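PDB 6IL9: fructuronate-tagaturonate epimerase UxaE from Cohnella laeviribosi in complex with 1 glycerol from Cohnella laeviribosi, which interconverts D-fructuronate and D-tagaturonate as an epimerase built on a zinc-binding TIM barrel. Local coordinates for residues Thr29-Ile34 with Gly48-Glu53; Tyr41-Gly46 with Val62-Leu67; Glu70-Leu75 with Ala142-Phe147. One frame throughout, in Å; residues are numbered along the deposited sequence.

Interaction 1: Thr29-Ile34 with Gly48-Glu53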
ATOM      1  N   THR A  29       2.771  16.977 -30.864  1.00 40.12           N
ATOM      2  CA  THR A  29       3.743  15.966 -30.468  1.00 37.60           C
ATOM      3  C   THR A  29       3.044  14.650 -30.160  1.00 34.68           C
ATOM      4  O   THR A  29       2.128  14.610 -29.334  1.00 31.20           O
ATOM      5  CB  THR A  29       4.548  16.413 -29.246  1.00 36.67           C
ATOM      6  OG1 THR A  29       5.170  17.676 -29.510  1.00 33.81           O
ATOM      7  CG2 THR A  29       5.628  15.376 -28.910  1.00 32.20           C
ATOM      8  N   ARG A  30       3.495  13.581 -30.815  1.00 33.60           N
ATOM      9  CA  ARG A  30       3.053  12.221 -30.540  1.00 34.97           C
ATOM     10  C   ARG A  30       4.066  11.537 -29.628  1.00 29.92           C
ATOM     11  O   ARG A  30       5.274  11.710 -29.796  1.00 27.91           O
ATOM     12  CB  ARG A  30       2.909  11.427 -31.835  1.00 35.37           C
ATOM     13  CG  ARG A  30       1.572  11.587 -32.526  1.00 39.66           C
ATOM     14  CD  ARG A  30       1.711  11.336 -34.019  1.00 44.22           C
ATOM     15  NE  ARG A  30       2.591  12.319 -34.647  1.00 49.78           N
ATOM     16  CZ  ARG A  30       3.718  12.021 -35.287  1.00 49.47           C
ATOM     17  NH1 ARG A  30       4.116  10.759 -35.397  1.00 53.41           N
ATOM     18  NH2 ARG A  30       4.447  12.992 -35.825  1.00 48.78           N
ATOM     19  N   VAL A  31       3.577  10.777 -28.653  1.00 29.71           N
ATOM     20  CA  VAL A  31       4.455  10.070 -27.725  1.00 28.42           C
ATOM     21  C   VAL A  31       3.937   8.651 -27.547  1.00 29.28           C
ATOM     22  O   VAL A  31       2.723   8.417 -27.516  1.00 28.18           O
ATOM     23  CB  VAL A  31       4.555  10.783 -26.359  1.00 30.94           C
ATOM     24  CG1 VAL A  31       5.362  12.068 -26.478  1.00 32.63           C
ATOM     25  CG2 VAL A  31       3.173  11.073 -25.815  1.00 31.56           C
ATOM     26  N   GLN A  32       4.866   7.702 -27.438  1.00 25.02           N
ATOM     27  CA  GLN A  32       4.532   6.319 -27.124  1.00 22.46           C
ATOM     28  C   GLN A  32       5.643   5.751 -26.258  1.00 19.23           C
ATOM     29  O   GLN A  32       6.697   6.364 -26.096  1.00 19.22           O
ATOM     30  CB  GLN A  32       4.356   5.480 -28.392  1.00 23.34           C
ATOM     31  CG  GLN A  32       5.626   5.299 -29.188  1.00 26.02           C
ATOM     32  CD  GLN A  32       5.364   4.643 -30.528  1.00 31.25           C
ATOM     33  OE1 GLN A  32       4.264   4.744 -31.078  1.00 35.59           O
ATOM     34  NE2 GLN A  32       6.364   3.955 -31.056  1.00 30.55           N
ATOM     35  N   MET A  33       5.390   4.568 -25.692  1.00 17.65           N
ATOM     36  CA  MET A  33       6.371   3.850 -24.890  1.00 17.49           C
ATOM     37  C   MET A  33       6.788   2.574 -25.609  1.00 19.53           C
ATOM     38  O   MET A  33       5.967   1.912 -26.256  1.00 19.27           O
ATOM     39  CB  MET A  33       5.811   3.502 -23.503  1.00 16.57           C
ATOM     40  CG  MET A  33       6.855   2.996 -22.523  1.00 22.29           C
ATOM     41  SD  MET A  33       6.228   2.737 -20.826  1.00 21.68           S
ATOM     42  CE  MET A  33       5.392   4.367 -20.675  1.00 11.03           C
ATOM     43  N   ILE A  34       8.073   2.238 -25.496  1.00 18.04           N
ATOM     44  CA  ILE A  34       8.649   1.070 -26.132  1.00 18.43           C
ATOM     45  C   ILE A  34       9.500   0.336 -25.108  1.00 19.03           C
ATOM     46  O   ILE A  34       9.772   0.834 -24.015  1.00 18.97           O
ATOM     47  CB  ILE A  34       9.512   1.439 -27.360  1.00 18.76           C
ATOM     48  CG1 ILE A  34      10.725   2.258 -26.909  1.00 22.44           C
ATOM     49  CG2 ILE A  34       8.688   2.203 -28.385  1.00 19.88           C
ATOM     50  CD1 ILE A  34      11.819   2.380 -27.971  1.00 23.38           C
ATOM     51  N   GLY A  48       6.545  20.508 -31.068  1.00 33.09           N
ATOM     52  CA  GLY A  48       5.618  20.979 -30.058  1.00 39.18           C
ATOM     53  C   GLY A  48       6.302  21.137 -28.723  1.00 36.43           C
ATOM     54  O   GLY A  48       7.432  20.696 -28.516  1.00 34.70           O
ATOM     55  N   LYS A  49       5.582  21.788 -27.800  1.00 35.54           N
ATOM     56  CA  LYS A  49       6.147  22.037 -26.478  1.00 35.27           C
ATOM     57  C   LYS A  49       6.413  20.739 -25.733  1.00 32.61           C
ATOM     58  O   LYS A  49       7.354  20.667 -24.938  1.00 31.43           O
ATOM     59  CB  LYS A  49       5.221  22.933 -25.652  1.00 37.37           C
ATOM     60  CG  LYS A  49       5.256  24.408 -26.047  1.00 42.44           C
ATOM     61  CD  LYS A  49       4.455  25.271 -25.077  1.00 47.84           C
ATOM     62  CE  LYS A  49       3.019  24.783 -24.951  1.00 50.61           C
ATOM     63  NZ  LYS A  49       2.370  24.570 -26.280  1.00 55.39           N
ATOM     64  N   LEU A  50       5.595  19.710 -25.964  1.00 33.21           N
ATOM     65  CA  LEU A  50       5.863  18.419 -25.342  1.00 33.97           C
ATOM     66  C   LEU A  50       7.184  17.846 -25.844  1.00 30.13           C
ATOM     67  O   LEU A  50       8.024  17.412 -25.050  1.00 28.98           O
ATOM     68  CB  LEU A  50       4.706  17.455 -25.606  1.00 32.02           C
ATOM     69  CG  LEU A  50       4.913  16.010 -25.143  1.00 32.32           C
ATOM     70  CD1 LEU A  50       5.324  15.961 -23.675  1.00 33.05           C
ATOM     71  CD2 LEU A  50       3.657  15.178 -25.386  1.00 32.75           C
ATOM     72  N   TYR A  51       7.393  17.859 -27.168  1.00 31.81           N
ATOM     73  CA  TYR A  51       8.660  17.386 -27.723  1.00 30.93           C
ATOM     74  C   TYR A  51       9.842  18.161 -27.150  1.00 33.20           C
ATOM     75  O   TYR A  51      10.888  17.577 -26.837  1.00 30.94           O
ATOM     76  CB  TYR A  51       8.640  17.494 -29.252  1.00 30.79           C
ATOM     77  CG  TYR A  51       9.869  16.920 -29.947  1.00 34.92           C
ATOM     78  CD1 TYR A  51      11.054  17.652 -30.048  1.00 31.39           C
ATOM     79  CD2 TYR A  51       9.839  15.647 -30.507  1.00 33.54           C
ATOM     80  CE1 TYR A  51      12.173  17.129 -30.680  1.00 34.17           C
ATOM     81  CE2 TYR A  51      10.952  15.119 -31.146  1.00 32.05           C
ATOM     82  CZ  TYR A  51      12.115  15.864 -31.228  1.00 34.51           C
ATOM     83  OH  TYR A  51      13.217  15.336 -31.860  1.00 35.60           O
ATOM     84  N   ASP A  52       9.695  19.481 -27.007  1.00 36.16           N
ATOM     85  CA  ASP A  52      10.821  20.307 -26.582  1.00 35.26           C
ATOM     86  C   ASP A  52      11.168  20.066 -25.122  1.00 32.58           C
ATOM     87  O   ASP A  52      12.345  20.118 -24.742  1.00 31.24           O
ATOM     88  CB  ASP A  52      10.501  21.785 -26.811  1.00 35.22           C
ATOM     89  CG  ASP A  52      10.204  22.100 -28.260  1.00 38.83           C
ATOM     90  OD1 ASP A  52      10.766  21.426 -29.147  1.00 38.97           O
ATOM     91  OD2 ASP A  52       9.409  23.027 -28.515  1.00 46.12           O
ATOM     92  N   GLU A  53      10.158  19.803 -24.287  1.00 32.44           N
ATOM     93  CA  GLU A  53      10.375  19.714 -22.848  1.00 30.37           C
ATOM     94  C   GLU A  53      10.898  18.348 -22.423  1.00 27.00           C
ATOM     95  O   GLU A  53      11.635  18.252 -21.436  1.00 26.78           O
ATOM     96  CB  GLU A  53       9.078  20.049 -22.109  1.00 31.10           C
ATOM     97  CG  GLU A  53       8.697  21.526 -22.212  1.00 34.20           C
ATOM     98  CD  GLU A  53       7.233  21.799 -21.908  1.00 38.48           C
ATOM     99  OE1 GLU A  53       6.572  20.938 -21.286  1.00 33.32           O
ATOM    100  OE2 GLU A  53       6.743  22.883 -22.303  1.00 36.84           O
TER
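Thr29, at the start of strand 29-36, meets the first turn of helix 49-53 with all three of its side-chain atoms. Thr29 OG1 accepts a hydrogen bond from Tyr51 N, 3.2 Å away and bent to 146° at the hydrogen, and it is also hydrogen-bonded to Gly46 O just ahead of the helix. With chi1 at -56°, OG1 lies beside Thr29's own backbone N and CG2 points anti to that nitrogen, which brings Thr29 CG2 to 3.7 Å from Tyr51 CB, while Thr29 CB rests 3.8 Å from Leu50 CB. Gly48, the N-cap residue, slides its CA to 3.4 Å from Thr29 OG1, and any side chain there would run into that hydroxyl. Two residues on, Val31 reaches out tip to tip with Leu50, Val31 CG1 to Leu50 CD2 at 3.7 Å. The strand then leaves the helix, its direction 56° from that of the helix. Strand 29-36 lies between strands 17-26 and 39-45 of the antiparallel sheet; Leu50 also packs on Phe79, Val31 continues onto Phe147 of helix 135-149, and Tyr51 passes over Ala44 to a hydrogen bond between its OH and Glu58.

Interaction 2: Tyr41-Gly46 with Val62-Leu67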
ATOM      1  N   TYR A  41      11.422   2.956 -22.738  1.00 20.75           N
ATOM      2  CA  TYR A  41      11.690   4.326 -23.172  1.00 20.04           C
ATOM      3  C   TYR A  41      10.404   5.000 -23.628  1.00 19.01           C
ATOM      4  O   TYR A  41       9.453   4.342 -24.049  1.00 20.97           O
ATOM      5  CB  TYR A  41      12.673   4.391 -24.353  1.00 19.31           C
ATOM      6  CG  TYR A  41      14.040   3.810 -24.101  1.00 21.31           C
ATOM      7  CD1 TYR A  41      15.062   4.590 -23.573  1.00 24.16           C
ATOM      8  CD2 TYR A  41      14.319   2.487 -24.426  1.00 20.34           C
ATOM      9  CE1 TYR A  41      16.326   4.057 -23.348  1.00 28.16           C
ATOM     10  CE2 TYR A  41      15.563   1.948 -24.203  1.00 24.91           C
ATOM     11  CZ  TYR A  41      16.568   2.736 -23.674  1.00 28.61           C
ATOM     12  OH  TYR A  41      17.811   2.181 -23.460  1.00 31.85           O
ATOM     13  N   LEU A  42      10.401   6.338 -23.566  1.00 21.20           N
ATOM     14  CA  LEU A  42       9.447   7.159 -24.303  1.00 20.82           C
ATOM     15  C   LEU A  42      10.042   7.515 -25.657  1.00 22.50           C
ATOM     16  O   LEU A  42      11.244   7.770 -25.764  1.00 27.75           O
ATOM     17  CB  LEU A  42       9.120   8.460 -23.565  1.00 24.56           C
ATOM     18  CG  LEU A  42       8.454   8.502 -22.202  1.00 28.03           C
ATOM     19  CD1 LEU A  42       8.208   9.964 -21.828  1.00 25.16           C
ATOM     20  CD2 LEU A  42       7.157   7.714 -22.233  1.00 28.03           C
ATOM     21  N   VAL A  43       9.194   7.542 -26.682  1.00 21.97           N
ATOM     22  CA  VAL A  43       9.565   7.987 -28.026  1.00 22.16           C
ATOM     23  C   VAL A  43       8.624   9.115 -28.409  1.00 25.66           C
ATOM     24  O   VAL A  43       7.407   8.908 -28.497  1.00 25.52           O
ATOM     25  CB  VAL A  43       9.492   6.849 -29.060  1.00 24.42           C
ATOM     26  CG1 VAL A  43       9.879   7.360 -30.439  1.00 28.48           C
ATOM     27  CG2 VAL A  43      10.379   5.683 -28.652  1.00 26.05           C
ATOM     28  N   ALA A  44       9.183  10.297 -28.661  1.00 26.34           N
ATOM     29  CA  ALA A  44       8.411  11.471 -29.039  1.00 24.93           C
ATOM     30  C   ALA A  44       8.711  11.853 -30.486  1.00 28.72           C
ATOM     31  O   ALA A  44       9.827  11.658 -30.977  1.00 27.77           O
ATOM     32  CB  ALA A  44       8.722  12.643 -28.108  1.00 26.31           C
ATOM     33  N   GLU A  45       7.700  12.383 -31.171  1.00 29.61           N
ATOM     34  CA  GLU A  45       7.859  12.815 -32.554  1.00 35.31           C
ATOM     35  C   GLU A  45       6.788  13.847 -32.877  1.00 37.06           C
ATOM     36  O   GLU A  45       5.649  13.730 -32.423  1.00 35.71           O
ATOM     37  CB  GLU A  45       7.770  11.628 -33.520  1.00 40.31           C
ATOM     38  CG  GLU A  45       8.122  11.965 -34.964  1.00 45.04           C
ATOM     39  CD  GLU A  45       8.147  10.735 -35.850  1.00 52.22           C
ATOM     40  OE1 GLU A  45       8.855  10.758 -36.882  1.00 55.04           O
ATOM     41  OE2 GLU A  45       7.464   9.743 -35.509  1.00 51.50           O
ATOM     42  N   GLY A  46       7.158  14.850 -33.670  1.00 38.84           N
ATOM     43  CA  GLY A  46       6.250  15.940 -33.978  1.00 36.46           C
ATOM     44  C   GLY A  46       6.574  17.186 -33.182  1.00 38.58           C
ATOM     45  O   GLY A  46       6.662  17.136 -31.952  1.00 38.03           O
ATOM     46  N   VAL A  62      13.003  12.292 -34.173  1.00 41.56           N
ATOM     47  CA  VAL A  62      12.499  11.396 -33.139  1.00 35.32           C
ATOM     48  C   VAL A  62      13.380  11.539 -31.905  1.00 35.47           C
ATOM     49  O   VAL A  62      14.610  11.555 -32.013  1.00 34.98           O
ATOM     50  CB  VAL A  62      12.478   9.936 -33.629  1.00 39.57           C
ATOM     51  CG1 VAL A  62      12.164   8.999 -32.497  1.00 28.98           C
ATOM     52  CG2 VAL A  62      11.475   9.769 -34.758  1.00 42.46           C
ATOM     53  N   LYS A  63      12.752  11.641 -30.734  1.00 33.29           N
ATOM     54  CA  LYS A  63      13.461  11.782 -29.470  1.00 29.98           C
ATOM     55  C   LYS A  63      13.221  10.540 -28.622  1.00 27.77           C
ATOM     56  O   LYS A  63      12.069  10.171 -28.377  1.00 26.29           O
ATOM     57  CB  LYS A  63      13.009  13.039 -28.717  1.00 27.57           C
ATOM     58  CG  LYS A  63      13.854  13.351 -27.505  1.00 27.73           C
ATOM     59  CD  LYS A  63      13.369  14.597 -26.764  1.00 32.03           C
ATOM     60  CE  LYS A  63      13.726  15.867 -27.531  1.00 34.15           C
ATOM     61  NZ  LYS A  63      13.610  17.082 -26.680  1.00 32.65           N
ATOM     62  N   LEU A  64      14.310   9.898 -28.198  1.00 26.26           N
ATOM     63  CA  LEU A  64      14.276   8.717 -27.343  1.00 26.82           C
ATOM     64  C   LEU A  64      14.599   9.130 -25.912  1.00 24.55           C
ATOM     65  O   LEU A  64      15.685   9.656 -25.647  1.00 27.53           O
ATOM     66  CB  LEU A  64      15.280   7.677 -27.831  1.00 28.80           C
ATOM     67  CG  LEU A  64      15.332   6.366 -27.050  1.00 25.80           C
ATOM     68  CD1 LEU A  64      14.071   5.577 -27.349  1.00 25.49           C
ATOM     69  CD2 LEU A  64      16.575   5.573 -27.431  1.00 27.66           C
ATOM     70  N   CYS A  65      13.676   8.865 -24.985  1.00 25.44           N
ATOM     71  CA  CYS A  65      13.754   9.410 -23.637  1.00 22.76           C
ATOM     72  C   CYS A  65      13.698   8.306 -22.597  1.00 22.22           C
ATOM     73  O   CYS A  65      12.881   7.384 -22.698  1.00 23.80           O
ATOM     74  CB  CYS A  65      12.604  10.390 -23.351  1.00 24.70           C
ATOM     75  SG  CYS A  65      12.284  11.576 -24.666  1.00 27.45           S
ATOM     76  N   GLU A  66      14.548   8.429 -21.584  1.00 21.42           N
ATOM     77  CA  GLU A  66      14.502   7.540 -20.438  1.00 23.19           C
ATOM     78  C   GLU A  66      13.282   7.852 -19.578  1.00 22.27           C
ATOM     79  O   GLU A  66      12.765   8.970 -19.572  1.00 24.69           O
ATOM     80  CB  GLU A  66      15.767   7.693 -19.600  1.00 27.57           C
ATOM     81  CG  GLU A  66      17.038   7.502 -20.395  1.00 28.44           C
ATOM     82  CD  GLU A  66      17.553   6.089 -20.298  1.00 37.90           C
ATOM     83  OE1 GLU A  66      16.830   5.233 -19.740  1.00 36.76           O
ATOM     84  OE2 GLU A  66      18.682   5.839 -20.767  1.00 38.08           O
ATOM     85  N   LEU A  67      12.837   6.847 -18.824  1.00 22.38           N
ATOM     86  CA  LEU A  67      11.713   7.026 -17.903  1.00 22.85           C
ATOM     87  C   LEU A  67      12.189   7.696 -16.613  1.00 22.98           C
ATOM     88  O   LEU A  67      12.131   7.129 -15.523  1.00 26.44           O
ATOM     89  CB  LEU A  67      11.054   5.683 -17.610  1.00 21.48           C
ATOM     90  CG  LEU A  67       9.857   5.284 -18.472  1.00 29.65           C
ATOM     91  CD1 LEU A  67      10.133   5.458 -19.952  1.00 23.38           C
ATOM     92  CD2 LEU A  67       9.406   3.865 -18.169  1.00 22.58           C
TER
HETATM   93  O   HOH W   1      19.649   3.703 -21.761  1.00 39.51           O
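Strands 41-45 and 62-66 run antiparallel at 156°, joined by two hydrogen-bonded pairs, Leu42 with Cys65 and Ala44 with Lys63, between which Val43 and Leu64 form a non-hydrogen-bonded pair. The bonds of the Ala44 and Lys63 pair are the straighter. On the face that carries Val43 and Leu64 the contacts are close. Val43 CG1 and Val62 CG1 press to 3.5 Å, tighter than ordinary van der Waals contact, and Val43 CG2 meets Leu64 CD1 at 3.9 Å. The same Leu64 methyl, CD1, reaches Tyr41 CB at 3.5 Å, while Leu64 CD2 sits over one face of the Tyr41 ring, toward its rim. Tyr41 CG lies anti to the carbonyl carbon (chi1 -60°), which sets the ring alongside Glu66, its plane turned 50° from the carboxylate. A water links the two ends, 2.9 Å from Tyr41 OH and hydrogen-bonded to Glu66 OE2 as well; the other carboxylate oxygen, OE1, forms a salt bridge with Arg39. On the opposite face Leu42 CB and Cys65 CB meet at 4.0 Å, and Leu54 touches both residues. Lys63 turns its amine away to the carbonyl oxygens of Leu54 and Tyr51. This is antiparallel pairing, firm from Leu42 to Ala44, inside a five-stranded N-terminal sheet, with helix 2-12 against Tyr41 and against Leu64, on the face of Val43 and Leu64, and helix 69-78 against the Leu42 and Cys65 face.

Interaction 3: Glu70-Leu75 with Ala142-Phe147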
ATOM      1  N   GLU A  70      12.332  13.624 -14.182  1.00 26.73           N
ATOM      2  CA  GLU A  70      12.066  14.901 -14.832  1.00 26.71           C
ATOM      3  C   GLU A  70      11.102  14.738 -16.000  1.00 22.66           C
ATOM      4  O   GLU A  70      10.229  15.586 -16.209  1.00 23.92           O
ATOM      5  CB  GLU A  70      13.377  15.553 -15.286  1.00 30.30           C
ATOM      6  CG  GLU A  70      14.164  16.214 -14.149  1.00 36.81           C
ATOM      7  CD  GLU A  70      13.380  17.300 -13.392  1.00 45.61           C
ATOM      8  OE1 GLU A  70      12.610  18.062 -14.027  1.00 47.87           O
ATOM      9  OE2 GLU A  70      13.540  17.388 -12.152  1.00 47.74           O
ATOM     10  N   ASN A  71      11.232  13.646 -16.768  1.00 21.37           N
ATOM     11  CA  ASN A  71      10.306  13.422 -17.866  1.00 20.77           C
ATOM     12  C   ASN A  71       8.919  13.052 -17.359  1.00 20.85           C
ATOM     13  O   ASN A  71       7.925  13.317 -18.041  1.00 22.56           O
ATOM     14  CB  ASN A  71      10.850  12.344 -18.802  1.00 21.61           C
ATOM     15  CG  ASN A  71      11.901  12.886 -19.758  1.00 22.44           C
ATOM     16  OD1 ASN A  71      11.951  14.094 -20.024  1.00 25.50           O
ATOM     17  ND2 ASN A  71      12.746  11.997 -20.279  1.00 25.37           N
ATOM     18  N   ARG A  72       8.828  12.459 -16.164  1.00 21.47           N
ATOM     19  CA  ARG A  72       7.512  12.218 -15.578  1.00 20.38           C
ATOM     20  C   ARG A  72       6.815  13.533 -15.261  1.00 20.82           C
ATOM     21  O   ARG A  72       5.600  13.662 -15.452  1.00 19.94           O
ATOM     22  CB  ARG A  72       7.633  11.358 -14.317  1.00 20.65           C
ATOM     23  CG  ARG A  72       6.303  10.832 -13.804  1.00 19.56           C
ATOM     24  CD  ARG A  72       5.702  11.751 -12.723  1.00 19.80           C
ATOM     25  NE  ARG A  72       6.410  11.600 -11.458  1.00 20.60           N
ATOM     26  CZ  ARG A  72       6.069  12.200 -10.324  1.00 21.43           C
ATOM     27  NH1 ARG A  72       5.022  13.014 -10.285  1.00 19.81           N
ATOM     28  NH2 ARG A  72       6.781  11.982  -9.228  1.00 22.20           N
ATOM     29  N   LEU A  73       7.567  14.523 -14.785  1.00 23.53           N
ATOM     30  CA  LEU A  73       6.956  15.815 -14.488  1.00 22.58           C
ATOM     31  C   LEU A  73       6.474  16.487 -15.765  1.00 23.36           C
ATOM     32  O   LEU A  73       5.426  17.139 -15.775  1.00 22.69           O
ATOM     33  CB  LEU A  73       7.946  16.702 -13.736  1.00 23.73           C
ATOM     34  CG  LEU A  73       8.466  16.124 -12.417  1.00 27.98           C
ATOM     35  CD1 LEU A  73       9.508  17.026 -11.780  1.00 27.62           C
ATOM     36  CD2 LEU A  73       7.305  15.902 -11.460  1.00 27.21           C
ATOM     37  N   VAL A  74       7.212  16.310 -16.863  1.00 23.36           N
ATOM     38  CA  VAL A  74       6.754  16.815 -18.154  1.00 23.65           C
ATOM     39  C   VAL A  74       5.453  16.132 -18.564  1.00 21.21           C
ATOM     40  O   VAL A  74       4.494  16.785 -18.998  1.00 23.61           O
ATOM     41  CB  VAL A  74       7.852  16.628 -19.215  1.00 21.61           C
ATOM     42  CG1 VAL A  74       7.366  17.132 -20.560  1.00 25.32           C
ATOM     43  CG2 VAL A  74       9.126  17.325 -18.774  1.00 25.15           C
ATOM     44  N   LEU A  75       5.386  14.805 -18.417  1.00 21.85           N
ATOM     45  CA  LEU A  75       4.145  14.110 -18.749  1.00 22.32           C
ATOM     46  C   LEU A  75       2.998  14.586 -17.860  1.00 21.78           C
ATOM     47  O   LEU A  75       1.862  14.732 -18.326  1.00 22.58           O
ATOM     48  CB  LEU A  75       4.324  12.594 -18.621  1.00 22.19           C
ATOM     49  CG  LEU A  75       5.207  11.861 -19.632  1.00 23.26           C
ATOM     50  CD1 LEU A  75       5.021  10.353 -19.471  1.00 23.80           C
ATOM     51  CD2 LEU A  75       4.892  12.279 -21.051  1.00 27.05           C
ATOM     52  N   ALA A 142       4.063   4.713 -10.833  1.00 16.05           N
ATOM     53  CA  ALA A 142       2.617   4.714 -11.043  1.00 16.72           C
ATOM     54  C   ALA A 142       2.213   5.579 -12.234  1.00 16.43           C
ATOM     55  O   ALA A 142       1.337   5.192 -13.016  1.00 17.45           O
ATOM     56  CB  ALA A 142       1.900   5.199  -9.779  1.00 16.01           C
ATOM     57  N   ALA A 143       2.825   6.759 -12.379  1.00 16.43           N
ATOM     58  CA  ALA A 143       2.474   7.641 -13.489  1.00 15.16           C
ATOM     59  C   ALA A 143       2.837   7.012 -14.825  1.00 18.75           C
ATOM     60  O   ALA A 143       2.065   7.085 -15.790  1.00 17.23           O
ATOM     61  CB  ALA A 143       3.177   8.996 -13.339  1.00 16.63           C
ATOM     62  N   TYR A 144       4.013   6.400 -14.905  1.00 18.34           N
ATOM     63  CA  TYR A 144       4.405   5.759 -16.150  1.00 17.20           C
ATOM     64  C   TYR A 144       3.546   4.537 -16.434  1.00 16.33           C
ATOM     65  O   TYR A 144       3.313   4.196 -17.601  1.00 17.55           O
ATOM     66  CB  TYR A 144       5.884   5.392 -16.089  1.00 19.03           C
ATOM     67  CG  TYR A 144       6.821   6.542 -16.396  1.00 18.36           C
ATOM     68  CD1 TYR A 144       6.752   7.209 -17.613  1.00 18.69           C
ATOM     69  CD2 TYR A 144       7.779   6.945 -15.480  1.00 17.28           C
ATOM     70  CE1 TYR A 144       7.614   8.250 -17.906  1.00 20.93           C
ATOM     71  CE2 TYR A 144       8.643   7.999 -15.764  1.00 18.13           C
ATOM     72  CZ  TYR A 144       8.556   8.632 -16.978  1.00 20.65           C
ATOM     73  OH  TYR A 144       9.428   9.664 -17.258  1.00 22.71           O
ATOM     74  N   ALA A 145       3.065   3.870 -15.385  1.00 14.65           N
ATOM     75  CA  ALA A 145       2.207   2.708 -15.571  1.00 16.58           C
ATOM     76  C   ALA A 145       0.879   3.092 -16.212  1.00 17.21           C
ATOM     77  O   ALA A 145       0.419   2.424 -17.145  1.00 18.04           O
ATOM     78  CB  ALA A 145       1.970   2.013 -14.233  1.00 15.83           C
ATOM     79  N   VAL A 146       0.228   4.148 -15.715  1.00 16.50           N
ATOM     80  CA  VAL A 146      -1.066   4.485 -16.314  1.00 17.24           C
ATOM     81  C   VAL A 146      -0.868   5.031 -17.720  1.00 16.90           C
ATOM     82  O   VAL A 146      -1.740   4.873 -18.577  1.00 19.33           O
ATOM     83  CB  VAL A 146      -1.885   5.465 -15.448  1.00 18.23           C
ATOM     84  CG1 VAL A 146      -2.216   4.840 -14.107  1.00 18.65           C
ATOM     85  CG2 VAL A 146      -1.168   6.806 -15.281  1.00 15.74           C
ATOM     86  N   PHE A 147       0.275   5.668 -17.986  1.00 18.75           N
ATOM     87  CA  PHE A 147       0.567   6.119 -19.343  1.00 20.34           C
ATOM     88  C   PHE A 147       0.774   4.928 -20.273  1.00 19.44           C
ATOM     89  O   PHE A 147       0.188   4.865 -21.360  1.00 19.38           O
ATOM     90  CB  PHE A 147       1.798   7.034 -19.329  1.00 18.36           C
ATOM     91  CG  PHE A 147       2.079   7.722 -20.649  1.00 20.85           C
ATOM     92  CD1 PHE A 147       1.437   8.906 -20.985  1.00 24.89           C
ATOM     93  CD2 PHE A 147       3.005   7.191 -21.530  1.00 23.51           C
ATOM     94  CE1 PHE A 147       1.702   9.538 -22.195  1.00 29.16           C
ATOM     95  CE2 PHE A 147       3.273   7.819 -22.744  1.00 27.85           C
ATOM     96  CZ  PHE A 147       2.621   8.994 -23.069  1.00 28.23           C
TER
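The Tyr144 ring carries Arg72 CG over one face, while Leu75 CD1 approaches obliquely, 3.7 Å from Tyr144 CE1. That same Leu75 methyl, CD1, is poised over the centre of the Phe147 ring in a CH-pi contact, 4.1 Å from the centroid, so one methyl touches both aromatic rings. Elsewhere Phe147 meets Phe79 edge-to-face. The tyrosine hydroxyl reaches the other helix, where Tyr144 OH comes to 3.4 Å from Asn71 CB, and its hydrogen bond goes to Ser68 O, just ahead of Glu70. Arg72 leads out with CG anti to its backbone nitrogen (chi1 -168°), laying Arg72 CG 3.7 Å from Ala143 CB. Its chain then bends at chi2 and chi3, and the guanidinium, with Leu73 CD2 over one face, stands almost perpendicular to the Tyr144 ring, at 89°. NE of Arg72 forms a salt bridge with Asp140, a turn earlier on the helix of Ala143, and NH1 is hydrogen-bonded to Asn76 OD1. A leucine at Tyr144 would probably leave Ser68 O without this hydroxyl partner and open a gap beside Arg72 and Leu75. The two helices cross at 54°, with 10.4 Å between the axes of these short segments. Helix 135-149 comes after helix 125-131 in the beta-alpha-beta connection between neighbouring parallel strands 117-124 and 156-162, and here this outer helix of the TIM barrel packs on the helix that follows the N-terminal sheet.

Interactions 1 and 2 share one antiparallel sheet: strands 29-36 and 39-45 are neighbours in it, and Gln32 O bonds to Val43 N between them. Interaction 1 is partly buried, at the start of strand 29-36, where a hydroxyl and a few methyls hold a short helix; interaction 2 is buried and relies on paired backbone bonds. Interaction 3, also buried, has no hydrogen bond between its two segments and depends on aromatic and aliphatic packing, with its polar ends satisfied by neighbours. It lies nearer the centre of the chain and joins the sheet region to the barrel. Phe147 connects it to both others, touching Val31 and Leu42, while Asn71 ND2 reaches Glu66 O.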